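Local atomic coordinates of peptidoglycan N-acetylglucosamine deacetylase (Agathobacter rectalis, PDB entry 5JMU), a protein that probably hydrolyses the acetamide of peptidoglycan N-acetylglucosamine units, using a metal-dependent NodB-type catalytic domain, the part crystallised here with zinc. Residues 71-76 and 101-106; 94-99 and 143-148; 50-55 and 64-69; 32-37 and 60-65; 113-118 and 180-185. One frame throughout, in Å; residues are numbered along the deposited sequence.

All five contacts fall within the NodB-homology region of the catalytic domain. Contacts 1, 3 and 5 are buried, contact 5 lying near the centre of the chain, whereas contacts 2 and 4 are only partly buried. Contacts 1 and 2 share helix 89-107, contacts 3 and 4 share helix 61-68, and contacts 1 and 3 rest on the neighbouring parallel strands 72-77 and 49-53. Chemistry follows place. Contact 1 is aliphatic, contact 3 sets a carboxylate on a phenyl ring, and contact 5 sets a buried, hydrogen-bonded arginine near the zinc against two aliphatic side chains. Contact 2 pairs leucines inside with an ion pair outside, and contact 4 joins two helices through a selenomethionine and a glutamine.

Contact 1 of 5, residues 71-76 and 101-106; sequences HTVAIH and SIIKAQ. With ZN (zinc ion), chain C.
Ile103 packs against Val73 and Ile75, two side chains on the same face of strand 72-76. With its CG1 branch trans to the carbonyl carbon (chi1 -68°), Ile103 sends CD1 to within 3.6 Å of Ile75 CG1, while its CG2 lies 3.8 Å from Val73 CG1, Val73 and Ile103 running alongside one another with opposite sense. Beta-branched residues suit this strand, and a forked isoleucine on the helix can touch both. Cut back to an alanine, Ile103 would probably leave Val73 and Ile75 without their shared apolar partner and open a gap between strand and helix. The other side of the helix is loose: Ser101, Lys104 and Ala105 are exposed and polar or small. At the strand's end, His76 NE2 binds the zinc ion at 2.1 Å, beside Asp28, His80 and three waters. Strand and helix run nearly antiparallel (157°, 9.5 Å between axes); strand 49-53 flanks the strand and touches Ile103 through Val52, and helix 61-68 meets Val73.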
# COMPACT_ATOMS: atom_id res chain seq x y z
N HIS A 71 -5.22 11.75 1.66
CA HIS A 71 -4.38 10.54 1.53
C HIS A 71 -4.25 10.11 0.08
O HIS A 71 -5.03 10.53 -0.76
CB HIS A 71 -4.99 9.39 2.34
CG HIS A 71 -5.20 9.77 3.75
ND1 HIS A 71 -4.14 10.02 4.60
CD2 HIS A 71 -6.33 10.04 4.45
CE1 HIS A 71 -4.60 10.43 5.76
NE2 HIS A 71 -5.93 10.44 5.71
N THR A 72 -3.22 9.32 -0.20
CA THR A 72 -3.08 8.74 -1.53
C THR A 72 -3.93 7.48 -1.62
O THR A 72 -3.85 6.60 -0.77
CB THR A 72 -1.61 8.41 -1.81
OG1 THR A 72 -0.90 9.68 -1.86
CG2 THR A 72 -1.47 7.61 -3.13
N VAL A 73 -4.75 7.41 -2.67
CA VAL A 73 -5.54 6.23 -2.93
C VAL A 73 -4.93 5.50 -4.12
O VAL A 73 -4.77 6.10 -5.22
CB VAL A 73 -7.01 6.62 -3.22
CG1 VAL A 73 -7.81 5.37 -3.70
CG2 VAL A 73 -7.61 7.18 -1.95
N ALA A 74 -4.51 4.26 -3.88
CA ALA A 74 -3.79 3.47 -4.87
C ALA A 74 -4.49 2.10 -5.04
O ALA A 74 -5.33 1.71 -4.24
CB ALA A 74 -2.34 3.29 -4.43
N ILE A 75 -4.13 1.37 -6.09
CA ILE A 75 -4.78 0.09 -6.36
C ILE A 75 -4.09 -1.08 -5.70
O ILE A 75 -2.88 -1.14 -5.78
CB ILE A 75 -4.80 -0.16 -7.87
CG1 ILE A 75 -5.69 0.89 -8.54
CG2 ILE A 75 -5.38 -1.59 -8.17
CD1 ILE A 75 -5.66 0.88 -10.11
N HIS A 76 -4.85 -1.98 -5.05
CA HIS A 76 -4.30 -3.29 -4.63
C HIS A 76 -4.91 -4.35 -5.56
O HIS A 76 -4.23 -4.93 -6.41
CB HIS A 76 -4.59 -3.53 -3.15
CG HIS A 76 -3.82 -4.65 -2.51
ND1 HIS A 76 -2.51 -4.97 -2.84
CD2 HIS A 76 -4.18 -5.49 -1.51
CE1 HIS A 76 -2.12 -5.99 -2.07
NE2 HIS A 76 -3.11 -6.33 -1.27
N SER A 101 -11.64 1.82 -11.74
CA SER A 101 -12.94 2.41 -12.05
C SER A 101 -13.68 2.79 -10.77
O SER A 101 -14.32 3.86 -10.71
CB SER A 101 -13.77 1.47 -12.88
OG SER A 101 -13.26 1.57 -14.20
N ILE A 102 -13.59 1.94 -9.75
CA ILE A 102 -14.23 2.29 -8.48
C ILE A 102 -13.55 3.50 -7.86
O ILE A 102 -14.23 4.40 -7.31
CB ILE A 102 -14.23 1.08 -7.50
CG1 ILE A 102 -15.26 0.05 -7.99
CG2 ILE A 102 -14.58 1.55 -6.10
CD1 ILE A 102 -14.99 -1.36 -7.38
N ILE A 103 -12.22 3.55 -7.96
CA ILE A 103 -11.51 4.71 -7.42
C ILE A 103 -11.91 5.99 -8.17
O ILE A 103 -12.16 7.02 -7.56
CB ILE A 103 -9.99 4.50 -7.50
CG1 ILE A 103 -9.62 3.39 -6.54
CG2 ILE A 103 -9.21 5.77 -7.19
CD1 ILE A 103 -8.15 2.82 -6.78
N LYS A 104 -12.07 5.91 -9.47
CA LYS A 104 -12.52 7.06 -10.25
C LYS A 104 -13.92 7.51 -9.85
O LYS A 104 -14.19 8.71 -9.68
CB LYS A 104 -12.48 6.70 -11.75
CG LYS A 104 -13.17 7.72 -12.62
CD LYS A 104 -12.36 8.99 -12.69
CE LYS A 104 -12.91 9.84 -13.86
NZ LYS A 104 -12.46 11.27 -13.87
N ALA A 105 -14.84 6.52 -9.74
CA ALA A 105 -16.23 6.78 -9.30
C ALA A 105 -16.24 7.52 -7.96
O ALA A 105 -16.95 8.51 -7.76
CB ALA A 105 -16.99 5.44 -9.17
N GLN A 106 -15.42 7.03 -7.04
CA GLN A 106 -15.44 7.54 -5.67
C GLN A 106 -14.70 8.88 -5.50
O GLN A 106 -15.15 9.73 -4.75
CB GLN A 106 -14.79 6.50 -4.73
CG GLN A 106 -15.68 5.26 -4.45
CD GLN A 106 -16.89 5.56 -3.56
OE1 GLN A 106 -16.94 6.56 -2.84
NE2 GLN A 106 -17.92 4.68 -3.63
ZN ZN C . -3.30 -7.82 0.20
O HOH W 1 -1.77 -7.02 1.31
O HOH W 2 -3.36 -9.27 1.74
O HOH W 3 -1.80 -9.08 -0.74

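Contact 2 of 5, residues 94-99 and 143-148; sequences DDLEQM and RGLLYC
Glu97 OE2 and Arg143 NH2 form the salt bridge of this contact, although the modelled 2.4 Å between them is too short to be taken literally. The guanidinium offers its edge to the carboxylate, whose plane is turned 36° from its own; the N-H to oxygen angle, 135° as modelled, is as doubtful as the distance. The two side chains are set roughly perpendicular: Glu97 extends beyond CG, whereas the Arg143 chain bends at chi3 (80°), swinging its end across the glutamate tip. Arg143 has a second partner in Phe93, through a cation-pi contact. Beneath the ion pair, Leu96 and Leu145 meet tip to tip, Leu145 CD1 lying 4.1 Å from both Leu96 CD1 and Leu96 CD2. Leucine suits both places: the fork of Leu96 receives the Leu145 methyl and bridges the 11.0 Å between Leu96 CA and Leu145 CA. Gly144, with positive phi, is the C-prime residue of the Schellman motif that ends helix 132-142 and turns the chain toward Leu145. An ion pair between two long side chains, beside a small leucine contact, thus joins helix 89-107 to the segment entering strand 146-147: solvent probably softens the charges, and the leucine methyls probably exclude some water.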
# COMPACT_ATOMS: atom_id res chain seq x y z
N ASP A 94 -7.85 -6.89 -16.13
CA ASP A 94 -9.30 -6.73 -15.95
C ASP A 94 -9.62 -6.38 -14.50
O ASP A 94 -10.40 -5.46 -14.22
CB ASP A 94 -10.05 -7.99 -16.36
CG ASP A 94 -10.19 -8.16 -17.88
OD1 ASP A 94 -9.90 -7.25 -18.66
OD2 ASP A 94 -10.60 -9.27 -18.28
N ASP A 95 -9.00 -7.09 -13.57
CA ASP A 95 -9.20 -6.77 -12.16
C ASP A 95 -8.64 -5.41 -11.76
O ASP A 95 -9.30 -4.66 -11.03
CB ASP A 95 -8.58 -7.89 -11.32
CG ASP A 95 -8.74 -7.65 -9.82
OD1 ASP A 95 -9.77 -8.10 -9.27
OD2 ASP A 95 -7.80 -7.05 -9.24
N LEU A 96 -7.45 -5.06 -12.25
CA LEU A 96 -6.84 -3.78 -11.89
C LEU A 96 -7.75 -2.64 -12.39
O LEU A 96 -8.02 -1.67 -11.65
CB LEU A 96 -5.43 -3.68 -12.51
CG LEU A 96 -4.69 -2.36 -12.29
CD1 LEU A 96 -3.19 -2.66 -12.34
CD2 LEU A 96 -4.97 -1.34 -13.39
N GLU A 97 -8.25 -2.79 -13.61
CA GLU A 97 -9.13 -1.76 -14.19
C GLU A 97 -10.45 -1.64 -13.46
O GLU A 97 -10.99 -0.53 -13.31
CB GLU A 97 -9.37 -2.05 -15.68
CG GLU A 97 -8.11 -1.82 -16.50
CD GLU A 97 -8.33 -2.23 -17.96
OE1 GLU A 97 -9.50 -2.56 -18.33
OE2 GLU A 97 -7.33 -2.23 -18.73
N GLN A 98 -11.00 -2.76 -13.00
CA GLN A 98 -12.23 -2.68 -12.18
C GLN A 98 -11.97 -1.85 -10.92
O GLN A 98 -12.80 -1.00 -10.51
CB GLN A 98 -12.69 -4.09 -11.82
CG GLN A 98 -13.39 -4.75 -13.02
CD GLN A 98 -13.49 -6.25 -12.87
OE1 GLN A 98 -13.36 -7.00 -13.84
NE2 GLN A 98 -13.70 -6.70 -11.63
N MSE A 99 -10.82 -2.07 -10.28
CA MSE A 99 -10.53 -1.33 -9.07
C MSE A 99 -10.30 0.16 -9.38
O MSE A 99 -10.76 1.05 -8.66
CB MSE A 99 -9.30 -1.92 -8.36
CG MSE A 99 -9.12 -1.33 -6.94
SE MSE A 99 -10.61 -1.85 -5.74
CE MSE A 99 -11.51 -0.11 -5.44
N ARG A 143 1.98 0.85 -19.07
CA ARG A 143 0.71 1.56 -18.88
C ARG A 143 0.82 2.85 -18.08
O ARG A 143 -0.21 3.50 -17.81
CB ARG A 143 -0.31 0.64 -18.20
CG ARG A 143 -0.68 -0.45 -19.18
CD ARG A 143 -1.35 -1.66 -18.56
NE ARG A 143 -2.77 -1.42 -18.32
CZ ARG A 143 -3.77 -2.10 -18.87
NH1 ARG A 143 -3.57 -3.09 -19.73
NH2 ARG A 143 -5.01 -1.77 -18.53
N GLY A 144 2.03 3.26 -17.75
CA GLY A 144 2.24 4.52 -17.04
C GLY A 144 1.96 4.46 -15.57
O GLY A 144 1.88 5.49 -14.90
N LEU A 145 1.84 3.23 -15.05
CA LEU A 145 1.58 3.06 -13.63
C LEU A 145 2.87 2.84 -12.82
O LEU A 145 3.87 2.35 -13.36
CB LEU A 145 0.65 1.87 -13.42
CG LEU A 145 -0.77 2.08 -13.94
CD1 LEU A 145 -1.45 0.75 -13.84
CD2 LEU A 145 -1.45 3.14 -13.07
N LEU A 146 2.86 3.23 -11.56
CA LEU A 146 3.97 3.01 -10.65
C LEU A 146 3.56 1.90 -9.71
O LEU A 146 2.37 1.74 -9.47
CB LEU A 146 4.30 4.25 -9.82
CG LEU A 146 4.66 5.46 -10.68
CD1 LEU A 146 4.49 6.74 -9.87
CD2 LEU A 146 6.05 5.29 -11.21
N TYR A 147 4.52 1.12 -9.22
CA TYR A 147 4.14 0.12 -8.21
C TYR A 147 5.09 0.24 -7.03
O TYR A 147 6.23 0.70 -7.18
CB TYR A 147 4.14 -1.31 -8.76
CG TYR A 147 5.50 -1.90 -9.14
CD1 TYR A 147 6.06 -1.68 -10.41
CD2 TYR A 147 6.21 -2.69 -8.22
CE1 TYR A 147 7.30 -2.26 -10.76
CE2 TYR A 147 7.43 -3.27 -8.55
CZ TYR A 147 7.98 -3.03 -9.80
OH TYR A 147 9.21 -3.62 -10.09
N CYS A 148 4.62 -0.14 -5.86
CA CYS A 148 5.44 -0.02 -4.65
C CYS A 148 5.26 -1.26 -3.77
O CYS A 148 4.14 -1.74 -3.54
CB CYS A 148 5.02 1.24 -3.89
SG CYS A 148 6.16 1.70 -2.57

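Contact 3 of 5, residues 50-55 and 64-69; sequences FFVTNT and AEEAKR
Stacking of a carboxylate on an aromatic ring dominates here: Glu66 lays its flat end over one face of Phe50, the two planes only 14° apart and Glu66 CD 3.5 Å above the ring, displaced toward its rim. The same side chain makes a CH-pi contact, with Glu66 CG 4.0 Å from the ring centroid. With CG anti to the carbonyl carbon (chi1 -72°) and the chain extended beyond it, Glu66 brings its methylene as well as its acid group over the ring. A flat phenylalanine suits this strand position by giving both parts a broad surface. In van der Waals terms, Glu66 OE1 sits 3.3 Å from Phe50 CB and 3.5 Å from Val52 CG1. That oxygen is buried without a polar partner, which might raise the tendency of the acid to hold a proton. With an alanine at Phe50, Glu66 would probably lose the face that keeps its carboxylate flat and become free to turn. No hydrogen bond crosses between the segments. Arg69 NE donates to Glu65 OE2 in a nearly straight salt bridge (2.6 Å, 166°), taking the anti lone pair, and Arg69 NH1 is also paired with Asp39 and Asp42. Thr53 OG1 accepts from Thr55 N (3.1 Å), closing an ST turn. The whole belongs to a beta-alpha-beta unit, in which helix 61-68 carries the chain from strand 49-53 to its parallel neighbour 72-77.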
# COMPACT_ATOMS: atom_id res chain seq x y z
N PHE A 50 -3.26 4.38 0.85
CA PHE A 50 -4.15 3.22 0.93
C PHE A 50 -4.13 2.44 -0.35
O PHE A 50 -4.45 3.00 -1.41
CB PHE A 50 -5.57 3.68 1.26
CG PHE A 50 -5.67 4.24 2.65
CD1 PHE A 50 -5.93 3.42 3.75
CD2 PHE A 50 -5.40 5.60 2.87
CE1 PHE A 50 -6.01 3.96 5.06
CE2 PHE A 50 -5.44 6.13 4.17
CZ PHE A 50 -5.75 5.30 5.27
N PHE A 51 -3.77 1.17 -0.26
CA PHE A 51 -3.80 0.27 -1.43
C PHE A 51 -5.08 -0.54 -1.31
O PHE A 51 -5.14 -1.49 -0.51
CB PHE A 51 -2.53 -0.59 -1.47
CG PHE A 51 -1.30 0.20 -1.77
CD1 PHE A 51 -0.98 0.50 -3.08
CD2 PHE A 51 -0.48 0.65 -0.76
CE1 PHE A 51 0.18 1.22 -3.40
CE2 PHE A 51 0.69 1.38 -1.05
CZ PHE A 51 1.03 1.66 -2.39
N VAL A 52 -6.10 -0.16 -2.09
CA VAL A 52 -7.47 -0.59 -1.79
C VAL A 52 -7.99 -1.78 -2.62
O VAL A 52 -7.42 -2.15 -3.67
CB VAL A 52 -8.45 0.62 -1.93
CG1 VAL A 52 -8.06 1.72 -0.91
CG2 VAL A 52 -8.45 1.18 -3.34
N THR A 53 -9.06 -2.40 -2.10
CA THR A 53 -9.69 -3.54 -2.71
C THR A 53 -11.18 -3.29 -2.70
O THR A 53 -11.64 -2.34 -2.04
CB THR A 53 -9.47 -4.86 -1.93
OG1 THR A 53 -10.22 -4.81 -0.71
CG2 THR A 53 -8.01 -5.13 -1.67
N ASN A 54 -11.93 -4.18 -3.33
CA ASN A 54 -13.37 -4.15 -3.19
C ASN A 54 -13.88 -5.37 -2.42
O ASN A 54 -14.99 -5.88 -2.66
CB ASN A 54 -14.03 -4.06 -4.56
CG ASN A 54 -15.44 -3.53 -4.46
OD1 ASN A 54 -15.72 -2.62 -3.66
ND2 ASN A 54 -16.31 -4.08 -5.24
N THR A 55 -13.05 -5.84 -1.48
CA THR A 55 -13.41 -7.02 -0.69
C THR A 55 -14.60 -6.76 0.25
O THR A 55 -15.37 -7.67 0.58
CB THR A 55 -12.20 -7.48 0.13
OG1 THR A 55 -11.19 -7.94 -0.78
CG2 THR A 55 -12.57 -8.65 1.04
N ALA A 64 -13.65 7.40 -1.10
CA ALA A 64 -13.89 8.83 -1.27
C ALA A 64 -13.36 9.61 -0.08
O ALA A 64 -12.76 10.65 -0.25
CB ALA A 64 -15.41 9.12 -1.47
N GLU A 65 -13.60 9.12 1.13
CA GLU A 65 -13.13 9.83 2.33
C GLU A 65 -11.60 9.87 2.42
O GLU A 65 -11.02 10.88 2.87
CB GLU A 65 -13.72 9.18 3.59
CG GLU A 65 -13.61 10.06 4.84
CD GLU A 65 -14.38 11.39 4.76
OE1 GLU A 65 -15.36 11.52 3.98
OE2 GLU A 65 -14.02 12.33 5.51
N GLU A 66 -10.94 8.78 2.04
CA GLU A 66 -9.48 8.76 2.07
C GLU A 66 -8.91 9.87 1.18
O GLU A 66 -8.01 10.63 1.57
CB GLU A 66 -8.94 7.39 1.61
CG GLU A 66 -9.18 6.31 2.67
CD GLU A 66 -9.01 4.88 2.14
OE1 GLU A 66 -8.70 4.67 0.94
OE2 GLU A 66 -9.27 3.93 2.94
N ALA A 67 -9.45 9.98 -0.02
CA ALA A 67 -8.96 11.00 -0.94
C ALA A 67 -9.33 12.40 -0.43
O ALA A 67 -8.50 13.32 -0.49
CB ALA A 67 -9.51 10.77 -2.36
N LYS A 68 -10.56 12.56 0.07
CA LYS A 68 -11.00 13.88 0.53
C LYS A 68 -10.11 14.40 1.62
O LYS A 68 -9.86 15.63 1.69
CB LYS A 68 -12.47 13.82 1.03
CG LYS A 68 -13.02 15.09 1.65
CD LYS A 68 -14.47 14.87 2.08
CE LYS A 68 -15.09 16.18 2.58
NZ LYS A 68 -16.44 15.95 3.20
N ARG A 69 -9.62 13.48 2.47
CA ARG A 69 -8.80 13.87 3.62
C ARG A 69 -7.32 14.00 3.27
O ARG A 69 -6.51 14.30 4.14
CB ARG A 69 -9.00 12.88 4.77
CG ARG A 69 -10.42 12.95 5.33
CD ARG A 69 -10.54 12.14 6.60
NE ARG A 69 -11.94 11.93 7.00
CZ ARG A 69 -12.33 11.59 8.22
NH1 ARG A 69 -11.44 11.48 9.22
NH2 ARG A 69 -13.61 11.38 8.44

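Contact 4 of 5, residues 32-37 and 60-65; sequences KYTQGL and QNMIAE
Gln35 brings the flat amide group at its end up to the tip of Met62, deposited as selenomethionine, the two side chains crossing at about a right angle. The other flat group, the ring of Tyr33, is covered on one face by its neighbour Lys32, whose CG stands 3.4 Å above the ring centre. Gln35 gets its amide across by folding: its chain bends at chi2 (64°), and the apolar stem also takes part, with Gln35 CB 4.0 Å from Met62 SE. Met62 bends at chi2 and chi3, curling its end against the first helix. Methionine, long and flexible, suits this place; the selenium is a crystallographic substitution for sulfur. Deeper in, the methyl of Thr34 faces the base of the Met62 side chain, Thr34 CG2 lying 4.2 Å from Met62 CB. Threonine serves two needs here: its methyl joins the packing, while OG1 is hydrogen-bonded to Asp187 OD2 and Gly31 N. The nearest CA atoms of the two segments, those of Gln35 and Met62, are 7.1 Å apart. The contact thus places the opening turns of helices 34-43 and 61-68 together, with Pro30 touching Met62 and Ile63, helix 89-107 beyond Ile63, and helix 190-193 against Tyr33.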
# COMPACT_ATOMS: atom_id res chain seq x y z
N LYS A 32 -14.19 -2.02 8.19
CA LYS A 32 -14.90 -1.44 9.34
C LYS A 32 -14.01 -0.60 10.24
O LYS A 32 -14.54 0.20 10.99
CB LYS A 32 -15.60 -2.54 10.16
CG LYS A 32 -14.68 -3.48 10.84
CD LYS A 32 -15.47 -4.53 11.62
CE LYS A 32 -16.26 -3.92 12.76
NZ LYS A 32 -16.93 -4.99 13.60
N TYR A 33 -12.68 -0.80 10.17
CA TYR A 33 -11.76 -0.06 11.03
C TYR A 33 -11.15 1.16 10.36
O TYR A 33 -10.41 1.91 11.01
CB TYR A 33 -10.63 -0.99 11.54
CG TYR A 33 -11.21 -2.27 12.14
CD1 TYR A 33 -12.00 -2.21 13.27
CD2 TYR A 33 -11.01 -3.51 11.53
CE1 TYR A 33 -12.56 -3.35 13.80
CE2 TYR A 33 -11.56 -4.65 12.05
CZ TYR A 33 -12.32 -4.57 13.18
OH TYR A 33 -12.89 -5.70 13.71
N THR A 34 -11.41 1.33 9.06
CA THR A 34 -10.79 2.40 8.31
C THR A 34 -11.18 3.80 8.79
O THR A 34 -10.31 4.66 8.87
CB THR A 34 -11.10 2.22 6.80
OG1 THR A 34 -10.60 0.92 6.42
CG2 THR A 34 -10.42 3.35 5.93
N GLN A 35 -12.46 4.03 9.08
CA GLN A 35 -12.87 5.34 9.56
C GLN A 35 -12.06 5.74 10.82
O GLN A 35 -11.57 6.86 10.92
CB GLN A 35 -14.37 5.37 9.86
CG GLN A 35 -14.86 6.67 10.46
CD GLN A 35 -14.70 7.83 9.54
OE1 GLN A 35 -13.89 8.74 9.78
NE2 GLN A 35 -15.46 7.83 8.46
N GLY A 36 -11.94 4.82 11.76
CA GLY A 36 -11.22 5.09 12.99
C GLY A 36 -9.75 5.43 12.72
O GLY A 36 -9.17 6.30 13.37
N LEU A 37 -9.15 4.72 11.75
CA LEU A 37 -7.78 4.99 11.32
C LEU A 37 -7.70 6.41 10.74
O LEU A 37 -6.77 7.16 11.04
CB LEU A 37 -7.34 3.94 10.28
CG LEU A 37 -5.99 4.23 9.61
CD1 LEU A 37 -4.83 4.42 10.65
CD2 LEU A 37 -5.65 3.09 8.64
N GLN A 60 -17.20 0.94 0.79
CA GLN A 60 -16.59 1.50 -0.43
C GLN A 60 -16.49 3.05 -0.42
O GLN A 60 -15.53 3.62 -0.98
CB GLN A 60 -17.36 1.03 -1.65
CG GLN A 60 -16.57 1.05 -2.93
CD GLN A 60 -17.45 0.78 -4.14
OE1 GLN A 60 -18.10 1.69 -4.65
NE2 GLN A 60 -17.50 -0.47 -4.59
N ASN A 61 -17.45 3.71 0.24
CA ASN A 61 -17.39 5.16 0.34
C ASN A 61 -16.20 5.67 1.14
O ASN A 61 -15.86 6.86 1.05
CB ASN A 61 -18.67 5.69 0.96
CG ASN A 61 -18.86 5.16 2.37
OD1 ASN A 61 -18.73 3.95 2.60
ND2 ASN A 61 -19.16 6.06 3.34
N MSE A 62 -15.53 4.78 1.89
CA MSE A 62 -14.29 5.22 2.57
C MSE A 62 -13.18 5.57 1.61
O MSE A 62 -12.27 6.31 1.97
CB MSE A 62 -13.78 4.18 3.54
CG MSE A 62 -14.63 4.00 4.78
SE MSE A 62 -14.79 5.63 5.86
CE MSE A 62 -16.35 6.36 5.10
N ILE A 63 -13.26 5.07 0.37
CA ILE A 63 -12.26 5.44 -0.63
C ILE A 63 -12.41 6.94 -0.94
O ILE A 63 -11.41 7.67 -1.04
CB ILE A 63 -12.43 4.61 -1.89
CG1 ILE A 63 -12.09 3.16 -1.56
CG2 ILE A 63 -11.58 5.17 -3.07
CD1 ILE A 63 -12.46 2.17 -2.71
N ALA A 64 -13.65 7.40 -1.10
CA ALA A 64 -13.89 8.83 -1.27
C ALA A 64 -13.36 9.61 -0.08
O ALA A 64 -12.76 10.65 -0.25
CB ALA A 64 -15.41 9.12 -1.47
N GLU A 65 -13.60 9.12 1.13
CA GLU A 65 -13.13 9.83 2.33
C GLU A 65 -11.60 9.87 2.42
O GLU A 65 -11.02 10.88 2.87
CB GLU A 65 -13.72 9.18 3.59
CG GLU A 65 -13.61 10.06 4.84
CD GLU A 65 -14.38 11.39 4.76
OE1 GLU A 65 -15.36 11.52 3.98
OE2 GLU A 65 -14.02 12.33 5.51

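Contact 5 of 5, residues 113-118 and 180-185; sequences IIRFPG and VSVVLQ
Arg115 runs out nearly straight through chi1 (174°) and chi2 and then bends at chi3 (-73°), carrying its guanidinium to Val182 and Leu184 on strand 180-185. Val182 CG1 comes to the edge of the group, near its plane, 3.6 Å from Arg115 NH2. Leu184 CD1 approaches obliquely, 3.4 Å from Arg115 NH1. These two strand residues, both pointing toward the arginine, give it an apolar wall. Its N-H groups are held elsewhere: NH1 by a salt bridge to Asp27 and a hydrogen bond to Thr25 OG1, NE by Cys148 O, NH2 by Asp149 O. Arg115 O also accepts from His76 ND1, a second-shell bond that is likely to orient the ring whose NE2 binds zinc. The Arg-Phe-Pro-Gly sequence is consistent with a motif lining the active site in family 4 carbohydrate esterases. Arginine fits because its planar head can satisfy several acceptors while one methyl meets its edge and another approaches obliquely. Four polar partners, with the methyls alongside, probably fix the group's rotation and strengthen its pairing with Asp27 beside the metal ligand Asp28.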
# COMPACT_ATOMS: atom_id res chain seq x y z
N ILE A 113 -0.68 4.65 -8.80
CA ILE A 113 0.23 3.76 -8.09
C ILE A 113 -0.54 2.51 -7.74
O ILE A 113 -1.74 2.58 -7.44
CB ILE A 113 0.78 4.42 -6.77
CG1 ILE A 113 1.33 5.83 -7.06
CG2 ILE A 113 1.90 3.51 -6.14
CD1 ILE A 113 1.83 6.61 -5.79
N ILE A 114 0.14 1.37 -7.81
CA ILE A 114 -0.44 0.09 -7.40
C ILE A 114 0.48 -0.65 -6.45
O ILE A 114 1.68 -0.33 -6.33
CB ILE A 114 -0.77 -0.83 -8.63
CG1 ILE A 114 0.51 -1.47 -9.18
CG2 ILE A 114 -1.45 -0.05 -9.72
CD1 ILE A 114 0.21 -2.62 -10.19
N ARG A 115 -0.07 -1.64 -5.75
CA ARG A 115 0.75 -2.62 -5.03
C ARG A 115 0.23 -3.98 -5.43
O ARG A 115 -0.93 -4.30 -5.19
CB ARG A 115 0.67 -2.43 -3.53
CG ARG A 115 1.43 -3.60 -2.77
CD ARG A 115 1.52 -3.26 -1.29
NE ARG A 115 2.49 -2.20 -1.04
CZ ARG A 115 2.45 -1.42 0.06
NH1 ARG A 115 1.46 -1.57 0.95
NH2 ARG A 115 3.40 -0.49 0.28
N PHE A 116 1.10 -4.80 -6.00
CA PHE A 116 0.71 -6.14 -6.38
C PHE A 116 0.32 -6.95 -5.16
O PHE A 116 1.04 -6.91 -4.15
CB PHE A 116 1.87 -6.87 -7.06
CG PHE A 116 2.23 -6.35 -8.40
CD1 PHE A 116 1.48 -6.68 -9.55
CD2 PHE A 116 3.34 -5.51 -8.55
CE1 PHE A 116 1.85 -6.23 -10.83
CE2 PHE A 116 3.71 -5.03 -9.85
CZ PHE A 116 2.97 -5.38 -10.99
N PRO A 117 -0.79 -7.72 -5.24
CA PRO A 117 -1.08 -8.64 -4.14
C PRO A 117 0.06 -9.65 -3.96
O PRO A 117 0.54 -10.26 -4.92
CB PRO A 117 -2.41 -9.29 -4.59
CG PRO A 117 -3.10 -8.13 -5.37
CD PRO A 117 -1.95 -7.56 -6.18
N GLY A 118 0.53 -9.75 -2.72
CA GLY A 118 1.66 -10.59 -2.37
C GLY A 118 3.00 -9.88 -2.58
O GLY A 118 4.06 -10.45 -2.29
N VAL A 180 14.71 6.05 4.42
CA VAL A 180 13.39 6.20 3.84
C VAL A 180 12.65 4.88 3.94
O VAL A 180 13.06 3.90 3.34
CB VAL A 180 13.47 6.67 2.35
CG1 VAL A 180 12.02 6.70 1.73
CG2 VAL A 180 14.20 8.04 2.28
N SER A 181 11.58 4.86 4.73
CA SER A 181 10.85 3.61 5.02
C SER A 181 9.49 3.62 4.36
O SER A 181 8.81 4.63 4.41
CB SER A 181 10.61 3.41 6.52
OG SER A 181 11.85 3.30 7.24
N VAL A 182 9.09 2.45 3.83
CA VAL A 182 7.71 2.21 3.38
C VAL A 182 7.22 1.06 4.24
O VAL A 182 7.72 -0.06 4.13
CB VAL A 182 7.64 1.81 1.88
CG1 VAL A 182 6.20 1.47 1.48
CG2 VAL A 182 8.23 2.95 1.01
N VAL A 183 6.26 1.36 5.11
CA VAL A 183 5.74 0.41 6.10
C VAL A 183 4.51 -0.29 5.56
O VAL A 183 3.62 0.42 5.03
CB VAL A 183 5.36 1.15 7.38
CG1 VAL A 183 4.81 0.14 8.48
CG2 VAL A 183 6.57 1.95 7.93
N LEU A 184 4.46 -1.61 5.64
CA LEU A 184 3.27 -2.36 5.27
C LEU A 184 2.41 -2.67 6.47
O LEU A 184 2.86 -3.39 7.35
CB LEU A 184 3.65 -3.70 4.60
CG LEU A 184 2.55 -4.74 4.30
CD1 LEU A 184 1.55 -4.12 3.27
CD2 LEU A 184 3.17 -6.00 3.72
N GLN A 185 1.19 -2.14 6.52
CA GLN A 185 0.17 -2.59 7.45
C GLN A 185 -1.11 -2.88 6.66
O GLN A 185 -1.22 -2.57 5.47
CB GLN A 185 -0.15 -1.57 8.55
CG GLN A 185 0.99 -1.37 9.54
CD GLN A 185 0.67 -0.24 10.52
OE1 GLN A 185 1.06 0.93 10.31
NE2 GLN A 185 -0.06 -0.58 11.59